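Local coordinates for protein metallo-carboxypeptidase (Pseudomonas aeruginosa, PDB 4A38) that is probably a zinc-dependent metallocarboxypeptidase of the M14 family, related to the cytosolic carboxypeptidases, that removes residues from the C-terminal end of peptides, at residues A39-L44 / H227-T232; I278-A283 / Q314-Y319; R302-L307 / L343-E348. All coordinates share one frame; numbering follows the deposited sequence.

Contact 1 (A39-L44 / H227-T232); sequences AIRPDL and HGNLRT. With BZS (L-benzylsuccinic acid), chain D.
One face of the His227 imidazole is covered by Leu44, whose CD1 sits 4.1 Å from the ring centroid in a CH-pi contact displaced toward the ND1 and CG side. At the edge of the Arg41 guanidinium lies the carbonyl of His227, and NH2 donates to His227 O at 2.7 Å, the acceptor standing 30° out of the guanidinium plane; a weak bond to Gly228 O comes from the same nitrogen. The bend at chi3 (73°) turns the Arg41 chain so that its NE also bonds Pro42 O. The Asp43 carboxylate lies stacked on the Asn229 amide, the planes 17° apart, and holds three consecutive backbone N-H groups. Leu230 N reaches OD1 of Asp43 at 2.8 Å from the syn side, while OD2 of Asp43 takes Arg231 N through its syn lone pair and Thr232 N almost head-on, both at 3.0 Å. Farther on, Arg231 extends into the active site, where NH1 bonds benzylsuccinate O2 at 2.6 Å and NH2 bonds its O3 at 2.8 Å. Gly228 closes helix 222-226 in a Schellman motif, and the loop that follows, pinned by an aspartate of the N-terminal domain, delivers an arginine to the carboxylate-binding pocket beside the zinc.

Contact 2 (I278-A283 / Q314-Y319); sequences IPHVFA and QIRHGY. With BZS (L-benzylsuccinic acid), chain D.
Val281 O is gripped twice by Gln314, by the backbone N at 3.2 Å and by the side-chain NE2 at 2.9 Å, the two donors arriving from opposite faces of the carbonyl plane. The bend of Gln314 at chi2 (83°) folds its amide back over its own loop, where NE2 also donates to His317 O at 2.8 Å and OE1 accepts from His317 N on an in-plane lone pair. With both NE2 acceptors close to the amide plane, the group is held against rotation. Beside it the His280 and His317 rings stack face to face, their planes 24° apart and NE2 of His280 over the centre of the His317 ring; Asp356 holds His280 ND1. Gly318 CA lies over one face of Phe282, 3.6 Å from the ring centroid, in a CH-pi contact. Phe282 then turns its edge onto the face of Tyr319 in a T-shaped pair with planes at 89°. Tyr319 OH, bonded to Asp275, comes within 3.3 Å of benzylsuccinate C2 and weakly bonds Glu348, the predicted proton donor/acceptor. The loop so held against the edge strand places Tyr319 beside the inhibitor, consistent with a place in the substrate pocket of an M14 carboxypeptidase.

Contact 3 (R302-L307 / L343-E348); sequences RFREEL and LAFTIE. With BZS (L-benzylsuccinic acid), chain D.
Phe303 turns one ring face to Phe345 CD2, the two side chains overlapping as they run in opposed directions. The nearest carbons are Phe303 CD1 and Phe345 CE2, 3.3 Å apart, and the planes are inclined at 32°, an oblique pairing. With CG anti to the backbone N, Phe303 projects from the helix toward the sheet. There its CB meets Leu343 CD2 at 4.2 Å and its CE1 meets Ile347 CD1 at 4.3 Å, so three side chains of the strand converge on this one phenyl group. Arg304 takes the edge of Phe345. Its straight aliphatic chain brings a guanidinium face over Phe345 CE1, which is 3.3 Å from Arg304 NH2. The two planes are 79° apart, and NH2 also bonds Ala283 O on the adjacent edge strand. Along the helix, Arg302 grips Glu306 OE2 end-on with NH1 and NH2, the shorter bond, NH2 to Glu306 OE2, being 2.7 Å, in a salt-bridge network with Glu305, and its NE pairs with Glu386. The strand so covered carries Glu348, the predicted proton donor/acceptor, whose OE2 lies 3.1 Å from benzylsuccinate O1. The axes of the helical and strand segments cross at -55° and approach to 11.0 Å; helix 294-310 rests against strand 343-350, with helix 366-383 packed beside it on Phe303 and Leu307, while strands 268-275 and 282-284 flank strand 343-350 in the sheet.

Contact 1 closes before the others open along the chain; contacts 2 and 3 interleave, their segments alternating. The centres of contacts 2 and 3 are 11 Å apart, and both reach the seven-stranded mixed sheet of the carboxypeptidase domain, where strands 282-284 and 343-350 are antiparallel neighbours joined by a probable Phe282 O to Glu348 N bond. Contact 1 instead joins the N-terminal domain to the catalytic one, its centre about 26 Å from that of contact 2 and about 30 Å from that of contact 3. All three nevertheless touch benzylsuccinate, so the inhibitor site draws on the interdomain junction, the loop held on the edge strand and the strand carrying the predicted catalytic glutamate.

Contact 1 (A39-L44 / H227-T232)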
# COMPACT_ATOMS: atom_id res chain seq x y z
N ALA A 39 4.54 -18.92 13.84
CA ALA A 39 4.49 -19.24 12.41
C ALA A 39 3.55 -18.26 11.71
O ALA A 39 2.51 -17.89 12.26
CB ALA A 39 3.97 -20.69 12.22
N ILE A 40 3.87 -17.89 10.54
CA ILE A 40 3.04 -16.93 9.81
C ILE A 40 1.90 -17.70 9.15
O ILE A 40 2.10 -18.81 8.68
CB ILE A 40 3.83 -16.16 8.70
CG1 ILE A 40 4.89 -15.26 9.32
CG2 ILE A 40 2.87 -15.27 7.89
CD1 ILE A 40 5.86 -14.69 8.33
N ARG A 41 0.69 -17.19 9.15
CA ARG A 41 -0.44 -17.89 8.56
C ARG A 41 -0.59 -17.61 7.06
O ARG A 41 -0.47 -16.46 6.61
CB ARG A 41 -1.74 -17.49 9.26
CG ARG A 41 -2.95 -18.34 8.85
CD ARG A 41 -4.26 -17.54 8.93
NE ARG A 41 -4.35 -16.58 7.84
CZ ARG A 41 -4.49 -15.27 8.00
NH1 ARG A 41 -4.58 -14.76 9.23
NH2 ARG A 41 -4.55 -14.46 6.95
N PRO A 42 -0.83 -18.66 6.25
CA PRO A 42 -1.00 -18.51 4.80
C PRO A 42 -2.32 -17.77 4.54
O PRO A 42 -3.22 -17.80 5.39
CB PRO A 42 -1.07 -19.96 4.30
CG PRO A 42 -0.33 -20.73 5.36
CD PRO A 42 -0.80 -20.09 6.63
N ASP A 43 -2.44 -17.11 3.39
CA ASP A 43 -3.67 -16.38 3.03
C ASP A 43 -4.90 -17.30 3.06
O ASP A 43 -4.79 -18.51 2.88
CB ASP A 43 -3.55 -15.80 1.61
CG ASP A 43 -2.73 -14.52 1.56
OD1 ASP A 43 -2.09 -14.15 2.57
OD2 ASP A 43 -2.72 -13.88 0.49
N LEU A 44 -6.07 -16.69 3.26
CA LEU A 44 -7.35 -17.42 3.29
C LEU A 44 -7.49 -18.53 2.26
O LEU A 44 -7.80 -19.68 2.60
CB LEU A 44 -8.52 -16.44 3.11
CG LEU A 44 -9.24 -15.91 4.35
CD1 LEU A 44 -10.41 -15.04 3.93
CD2 LEU A 44 -9.74 -17.07 5.18
N HIS A 227 -8.56 -9.78 7.13
CA HIS A 227 -8.12 -11.11 7.50
C HIS A 227 -6.62 -11.30 7.56
O HIS A 227 -6.13 -12.43 7.62
CB HIS A 227 -8.74 -12.15 6.56
CG HIS A 227 -10.18 -12.41 6.84
ND1 HIS A 227 -11.20 -11.97 6.00
CD2 HIS A 227 -10.79 -13.00 7.89
CE1 HIS A 227 -12.36 -12.29 6.54
NE2 HIS A 227 -12.14 -12.91 7.68
N GLY A 228 -5.89 -10.19 7.57
CA GLY A 228 -4.44 -10.27 7.65
C GLY A 228 -3.77 -11.05 6.54
O GLY A 228 -2.77 -11.73 6.77
N ASN A 229 -4.32 -10.96 5.33
CA ASN A 229 -3.77 -11.63 4.16
C ASN A 229 -2.59 -10.79 3.64
O ASN A 229 -2.43 -9.63 4.00
CB ASN A 229 -4.83 -11.70 3.04
CG ASN A 229 -5.56 -13.04 2.97
OD1 ASN A 229 -6.36 -13.27 2.06
ND2 ASN A 229 -5.30 -13.92 3.93
N LEU A 230 -1.77 -11.40 2.78
CA LEU A 230 -0.65 -10.69 2.18
C LEU A 230 -0.96 -10.33 0.75
O LEU A 230 -0.92 -9.16 0.37
CB LEU A 230 0.63 -11.55 2.15
CG LEU A 230 1.71 -11.04 1.18
CD1 LEU A 230 2.35 -9.75 1.70
CD2 LEU A 230 2.80 -12.09 0.98
N ARG A 231 -1.31 -11.34 -0.03
CA ARG A 231 -1.49 -11.18 -1.47
C ARG A 231 -2.86 -11.22 -2.13
O ARG A 231 -3.13 -10.45 -3.07
CB ARG A 231 -0.61 -12.22 -2.15
CG ARG A 231 -0.36 -12.03 -3.62
CD ARG A 231 0.70 -10.96 -3.84
NE ARG A 231 0.92 -10.74 -5.25
CZ ARG A 231 1.71 -9.80 -5.75
NH1 ARG A 231 2.37 -8.99 -4.92
NH2 ARG A 231 1.82 -9.65 -7.06
N THR A 232 -3.73 -12.11 -1.67
CA THR A 232 -5.01 -12.29 -2.34
C THR A 232 -6.27 -11.80 -1.66
O THR A 232 -6.26 -11.48 -0.47
CB THR A 232 -5.18 -13.79 -2.70
OG1 THR A 232 -4.99 -14.59 -1.53
CG2 THR A 232 -4.15 -14.20 -3.74
C1 BZS D . 3.80 -5.58 -5.89
C2 BZS D . 4.49 -5.55 -7.26
CA BZS D . 3.43 -5.49 -8.36
C BZS D . 2.75 -6.86 -8.50
CB BZS D . 4.05 -5.10 -9.70
O1 BZS D . 3.83 -4.55 -5.19
O2 BZS D . 3.22 -6.64 -5.58
O3 BZS D . 3.48 -7.87 -8.51
O4 BZS D . 1.51 -6.87 -8.60

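Contact 2 (I278-A283 / Q314-Y319)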
# COMPACT_ATOMS: atom_id res chain seq x y z
N ILE A 278 13.10 -4.25 -2.00
CA ILE A 278 13.79 -2.98 -2.26
C ILE A 278 13.64 -1.87 -1.22
O ILE A 278 12.54 -1.35 -0.99
CB ILE A 278 13.35 -2.40 -3.62
CG1 ILE A 278 13.38 -3.49 -4.69
CG2 ILE A 278 14.30 -1.27 -4.03
CD1 ILE A 278 14.78 -3.98 -5.01
N PRO A 279 14.76 -1.47 -0.59
CA PRO A 279 14.74 -0.41 0.42
C PRO A 279 14.83 1.00 -0.18
O PRO A 279 15.68 1.80 0.21
CB PRO A 279 15.95 -0.76 1.28
CG PRO A 279 16.93 -1.21 0.25
CD PRO A 279 16.09 -2.10 -0.66
N HIS A 280 13.93 1.29 -1.12
CA HIS A 280 13.88 2.58 -1.79
C HIS A 280 12.47 2.78 -2.33
O HIS A 280 11.82 1.82 -2.74
CB HIS A 280 14.81 2.64 -3.01
CG HIS A 280 16.24 2.34 -2.71
ND1 HIS A 280 17.14 3.32 -2.33
CD2 HIS A 280 16.94 1.18 -2.73
CE1 HIS A 280 18.33 2.77 -2.13
NE2 HIS A 280 18.23 1.47 -2.37
N VAL A 281 12.01 4.03 -2.33
CA VAL A 281 10.71 4.35 -2.89
C VAL A 281 11.00 4.52 -4.39
O VAL A 281 11.98 5.18 -4.77
CB VAL A 281 10.15 5.68 -2.33
CG1 VAL A 281 8.96 6.16 -3.16
CG2 VAL A 281 9.71 5.48 -0.88
N PHE A 282 10.17 3.91 -5.23
CA PHE A 282 10.36 4.02 -6.67
C PHE A 282 9.06 3.85 -7.44
O PHE A 282 8.01 3.59 -6.84
CB PHE A 282 11.39 2.98 -7.17
CG PHE A 282 10.98 1.54 -6.94
CD1 PHE A 282 11.19 0.93 -5.71
CD2 PHE A 282 10.40 0.79 -7.97
CE1 PHE A 282 10.84 -0.42 -5.50
CE2 PHE A 282 10.04 -0.55 -7.77
CZ PHE A 282 10.26 -1.15 -6.54
N ALA A 283 9.12 4.00 -8.76
CA ALA A 283 7.93 3.87 -9.57
C ALA A 283 8.19 3.06 -10.83
O ALA A 283 9.16 3.31 -11.55
CB ALA A 283 7.40 5.25 -9.94
N GLN A 314 13.25 8.07 -5.54
CA GLN A 314 14.50 7.98 -6.26
C GLN A 314 14.29 7.23 -7.58
O GLN A 314 13.22 6.68 -7.82
CB GLN A 314 15.55 7.31 -5.37
CG GLN A 314 15.15 5.95 -4.80
CD GLN A 314 15.40 4.83 -5.79
OE1 GLN A 314 16.54 4.57 -6.18
NE2 GLN A 314 14.33 4.17 -6.22
N ILE A 315 15.32 7.22 -8.42
CA ILE A 315 15.21 6.58 -9.72
C ILE A 315 16.34 5.60 -10.02
O ILE A 315 16.36 4.98 -11.08
CB ILE A 315 15.16 7.65 -10.84
CG1 ILE A 315 14.33 8.85 -10.39
CG2 ILE A 315 14.51 7.07 -12.09
CD1 ILE A 315 14.30 10.01 -11.39
N ARG A 316 17.27 5.43 -9.08
CA ARG A 316 18.39 4.52 -9.27
C ARG A 316 17.98 3.06 -9.14
O ARG A 316 18.49 2.21 -9.87
CB ARG A 316 19.49 4.80 -8.24
CG ARG A 316 20.05 6.21 -8.29
CD ARG A 316 21.34 6.30 -7.50
NE ARG A 316 21.19 5.79 -6.15
CZ ARG A 316 20.50 6.39 -5.19
NH1 ARG A 316 19.89 7.55 -5.42
NH2 ARG A 316 20.42 5.84 -3.99
N HIS A 317 17.07 2.76 -8.22
CA HIS A 317 16.62 1.39 -7.99
C HIS A 317 15.15 1.14 -8.24
O HIS A 317 14.31 2.03 -8.09
CB HIS A 317 16.95 0.96 -6.57
CG HIS A 317 18.41 0.93 -6.27
ND1 HIS A 317 19.22 2.03 -6.41
CD2 HIS A 317 19.22 -0.08 -5.87
CE1 HIS A 317 20.46 1.71 -6.11
NE2 HIS A 317 20.49 0.43 -5.77
N GLY A 318 14.85 -0.10 -8.60
CA GLY A 318 13.48 -0.49 -8.87
C GLY A 318 13.48 -1.86 -9.52
O GLY A 318 14.47 -2.59 -9.45
N TYR A 319 12.36 -2.21 -10.16
CA TYR A 319 12.25 -3.50 -10.83
C TYR A 319 12.92 -3.43 -12.21
O TYR A 319 13.01 -2.35 -12.80
CB TYR A 319 10.78 -3.88 -11.04
CG TYR A 319 9.95 -4.00 -9.78
CD1 TYR A 319 10.41 -4.72 -8.68
CD2 TYR A 319 8.66 -3.45 -9.72
CE1 TYR A 319 9.62 -4.89 -7.54
CE2 TYR A 319 7.86 -3.61 -8.59
CZ TYR A 319 8.34 -4.33 -7.51
OH TYR A 319 7.54 -4.49 -6.39
C1 BZS D . 3.80 -5.58 -5.89
C2 BZS D . 4.49 -5.55 -7.26
CA BZS D . 3.43 -5.49 -8.36
C BZS D . 2.75 -6.86 -8.50
CB BZS D . 4.05 -5.10 -9.70
O1 BZS D . 3.83 -4.55 -5.19
O2 BZS D . 3.22 -6.64 -5.58
O3 BZS D . 3.48 -7.87 -8.51
O4 BZS D . 1.51 -6.87 -8.60
O HOH W 1 11.03 5.48 -9.97

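Contact 3 (R302-L307 / L343-E348)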
# COMPACT_ATOMS: atom_id res chain seq x y z
N ARG A 302 8.93 13.11 -17.09
CA ARG A 302 8.55 14.33 -16.41
C ARG A 302 8.11 14.01 -14.99
O ARG A 302 8.62 14.58 -14.03
CB ARG A 302 7.41 15.02 -17.16
CG ARG A 302 7.80 15.64 -18.49
CD ARG A 302 8.58 16.93 -18.33
NE ARG A 302 7.84 17.91 -17.53
CZ ARG A 302 8.28 18.41 -16.38
NH1 ARG A 302 9.46 18.03 -15.89
NH2 ARG A 302 7.54 19.28 -15.70
N PHE A 303 7.17 13.08 -14.86
CA PHE A 303 6.65 12.70 -13.55
C PHE A 303 7.73 12.36 -12.52
O PHE A 303 7.71 12.90 -11.41
CB PHE A 303 5.69 11.51 -13.67
CG PHE A 303 5.13 11.04 -12.35
CD1 PHE A 303 5.81 10.10 -11.59
CD2 PHE A 303 3.95 11.58 -11.86
CE1 PHE A 303 5.31 9.69 -10.35
CE2 PHE A 303 3.44 11.18 -10.62
CZ PHE A 303 4.13 10.23 -9.86
N ARG A 304 8.65 11.48 -12.89
CA ARG A 304 9.72 11.05 -11.98
C ARG A 304 10.66 12.20 -11.63
O ARG A 304 11.15 12.31 -10.51
CB ARG A 304 10.53 9.90 -12.61
CG ARG A 304 9.78 8.57 -12.82
CD ARG A 304 10.78 7.40 -12.95
NE ARG A 304 10.18 6.09 -13.19
CZ ARG A 304 9.94 5.57 -14.40
NH1 ARG A 304 10.26 6.25 -15.49
NH2 ARG A 304 9.39 4.37 -14.52
N GLU A 305 10.90 13.05 -12.62
CA GLU A 305 11.77 14.20 -12.47
C GLU A 305 11.17 15.16 -11.45
O GLU A 305 11.85 15.62 -10.53
CB GLU A 305 11.93 14.87 -13.83
CG GLU A 305 12.73 16.14 -13.86
CD GLU A 305 13.00 16.59 -15.29
OE1 GLU A 305 12.02 16.83 -16.04
OE2 GLU A 305 14.19 16.68 -15.66
N GLU A 306 9.88 15.45 -11.60
CA GLU A 306 9.20 16.36 -10.68
C GLU A 306 9.04 15.77 -9.28
O GLU A 306 9.26 16.46 -8.30
CB GLU A 306 7.83 16.76 -11.24
CG GLU A 306 7.88 17.59 -12.54
CD GLU A 306 8.57 18.96 -12.36
OE1 GLU A 306 8.66 19.44 -11.22
OE2 GLU A 306 8.98 19.55 -13.38
N LEU A 307 8.68 14.49 -9.18
CA LEU A 307 8.53 13.86 -7.87
C LEU A 307 9.87 13.75 -7.15
O LEU A 307 9.95 13.96 -5.93
CB LEU A 307 7.90 12.47 -7.99
CG LEU A 307 7.68 11.70 -6.67
CD1 LEU A 307 6.90 12.57 -5.69
CD2 LEU A 307 6.93 10.39 -6.94
N LEU A 343 -0.90 8.39 -18.72
CA LEU A 343 0.27 8.20 -17.88
C LEU A 343 -0.17 7.26 -16.75
O LEU A 343 -1.23 7.47 -16.14
CB LEU A 343 0.73 9.56 -17.32
CG LEU A 343 1.90 9.56 -16.32
CD1 LEU A 343 3.12 8.86 -16.92
CD2 LEU A 343 2.25 11.01 -15.95
N ALA A 344 0.61 6.23 -16.48
CA ALA A 344 0.27 5.28 -15.43
C ALA A 344 1.53 4.72 -14.76
O ALA A 344 2.51 4.39 -15.43
CB ALA A 344 -0.57 4.14 -16.01
N PHE A 345 1.49 4.63 -13.43
CA PHE A 345 2.60 4.13 -12.64
C PHE A 345 2.13 3.26 -11.50
O PHE A 345 0.99 3.39 -11.04
CB PHE A 345 3.35 5.28 -11.96
CG PHE A 345 4.38 5.94 -12.80
CD1 PHE A 345 5.59 5.29 -13.07
CD2 PHE A 345 4.18 7.23 -13.28
CE1 PHE A 345 6.58 5.93 -13.79
CE2 PHE A 345 5.17 7.88 -14.01
CZ PHE A 345 6.37 7.23 -14.26
N THR A 346 3.04 2.31 -11.09
CA THR A 346 2.79 1.52 -9.90
C THR A 346 3.79 2.17 -8.94
O THR A 346 4.99 2.21 -9.21
CB THR A 346 3.14 0.02 -10.07
OG1 THR A 346 2.33 -0.55 -11.10
CG2 THR A 346 2.88 -0.70 -8.81
N ILE A 347 3.27 2.80 -7.79
CA ILE A 347 4.15 3.44 -6.83
C ILE A 347 4.53 2.41 -5.78
O ILE A 347 3.68 1.70 -5.25
CB ILE A 347 3.45 4.65 -6.16
CG1 ILE A 347 3.08 5.69 -7.23
CG2 ILE A 347 4.36 5.28 -5.11
CD1 ILE A 347 4.26 6.23 -7.99
N GLU A 348 5.82 2.33 -5.48
CA GLU A 348 6.30 1.37 -4.51
C GLU A 348 6.98 1.99 -3.30
O GLU A 348 7.93 2.74 -3.43
CB GLU A 348 7.28 0.40 -5.18
CG GLU A 348 6.71 -0.42 -6.31
CD GLU A 348 5.98 -1.64 -5.83
OE1 GLU A 348 5.88 -1.83 -4.60
OE2 GLU A 348 5.52 -2.41 -6.69
C1 BZS D . 3.80 -5.58 -5.89
C2 BZS D . 4.49 -5.55 -7.26
CA BZS D . 3.43 -5.49 -8.36
C BZS D . 2.75 -6.86 -8.50
CB BZS D . 4.05 -5.10 -9.70
O1 BZS D . 3.83 -4.55 -5.19
O2 BZS D . 3.22 -6.64 -5.58
O3 BZS D . 3.48 -7.87 -8.51
O4 BZS D . 1.51 -6.87 -8.60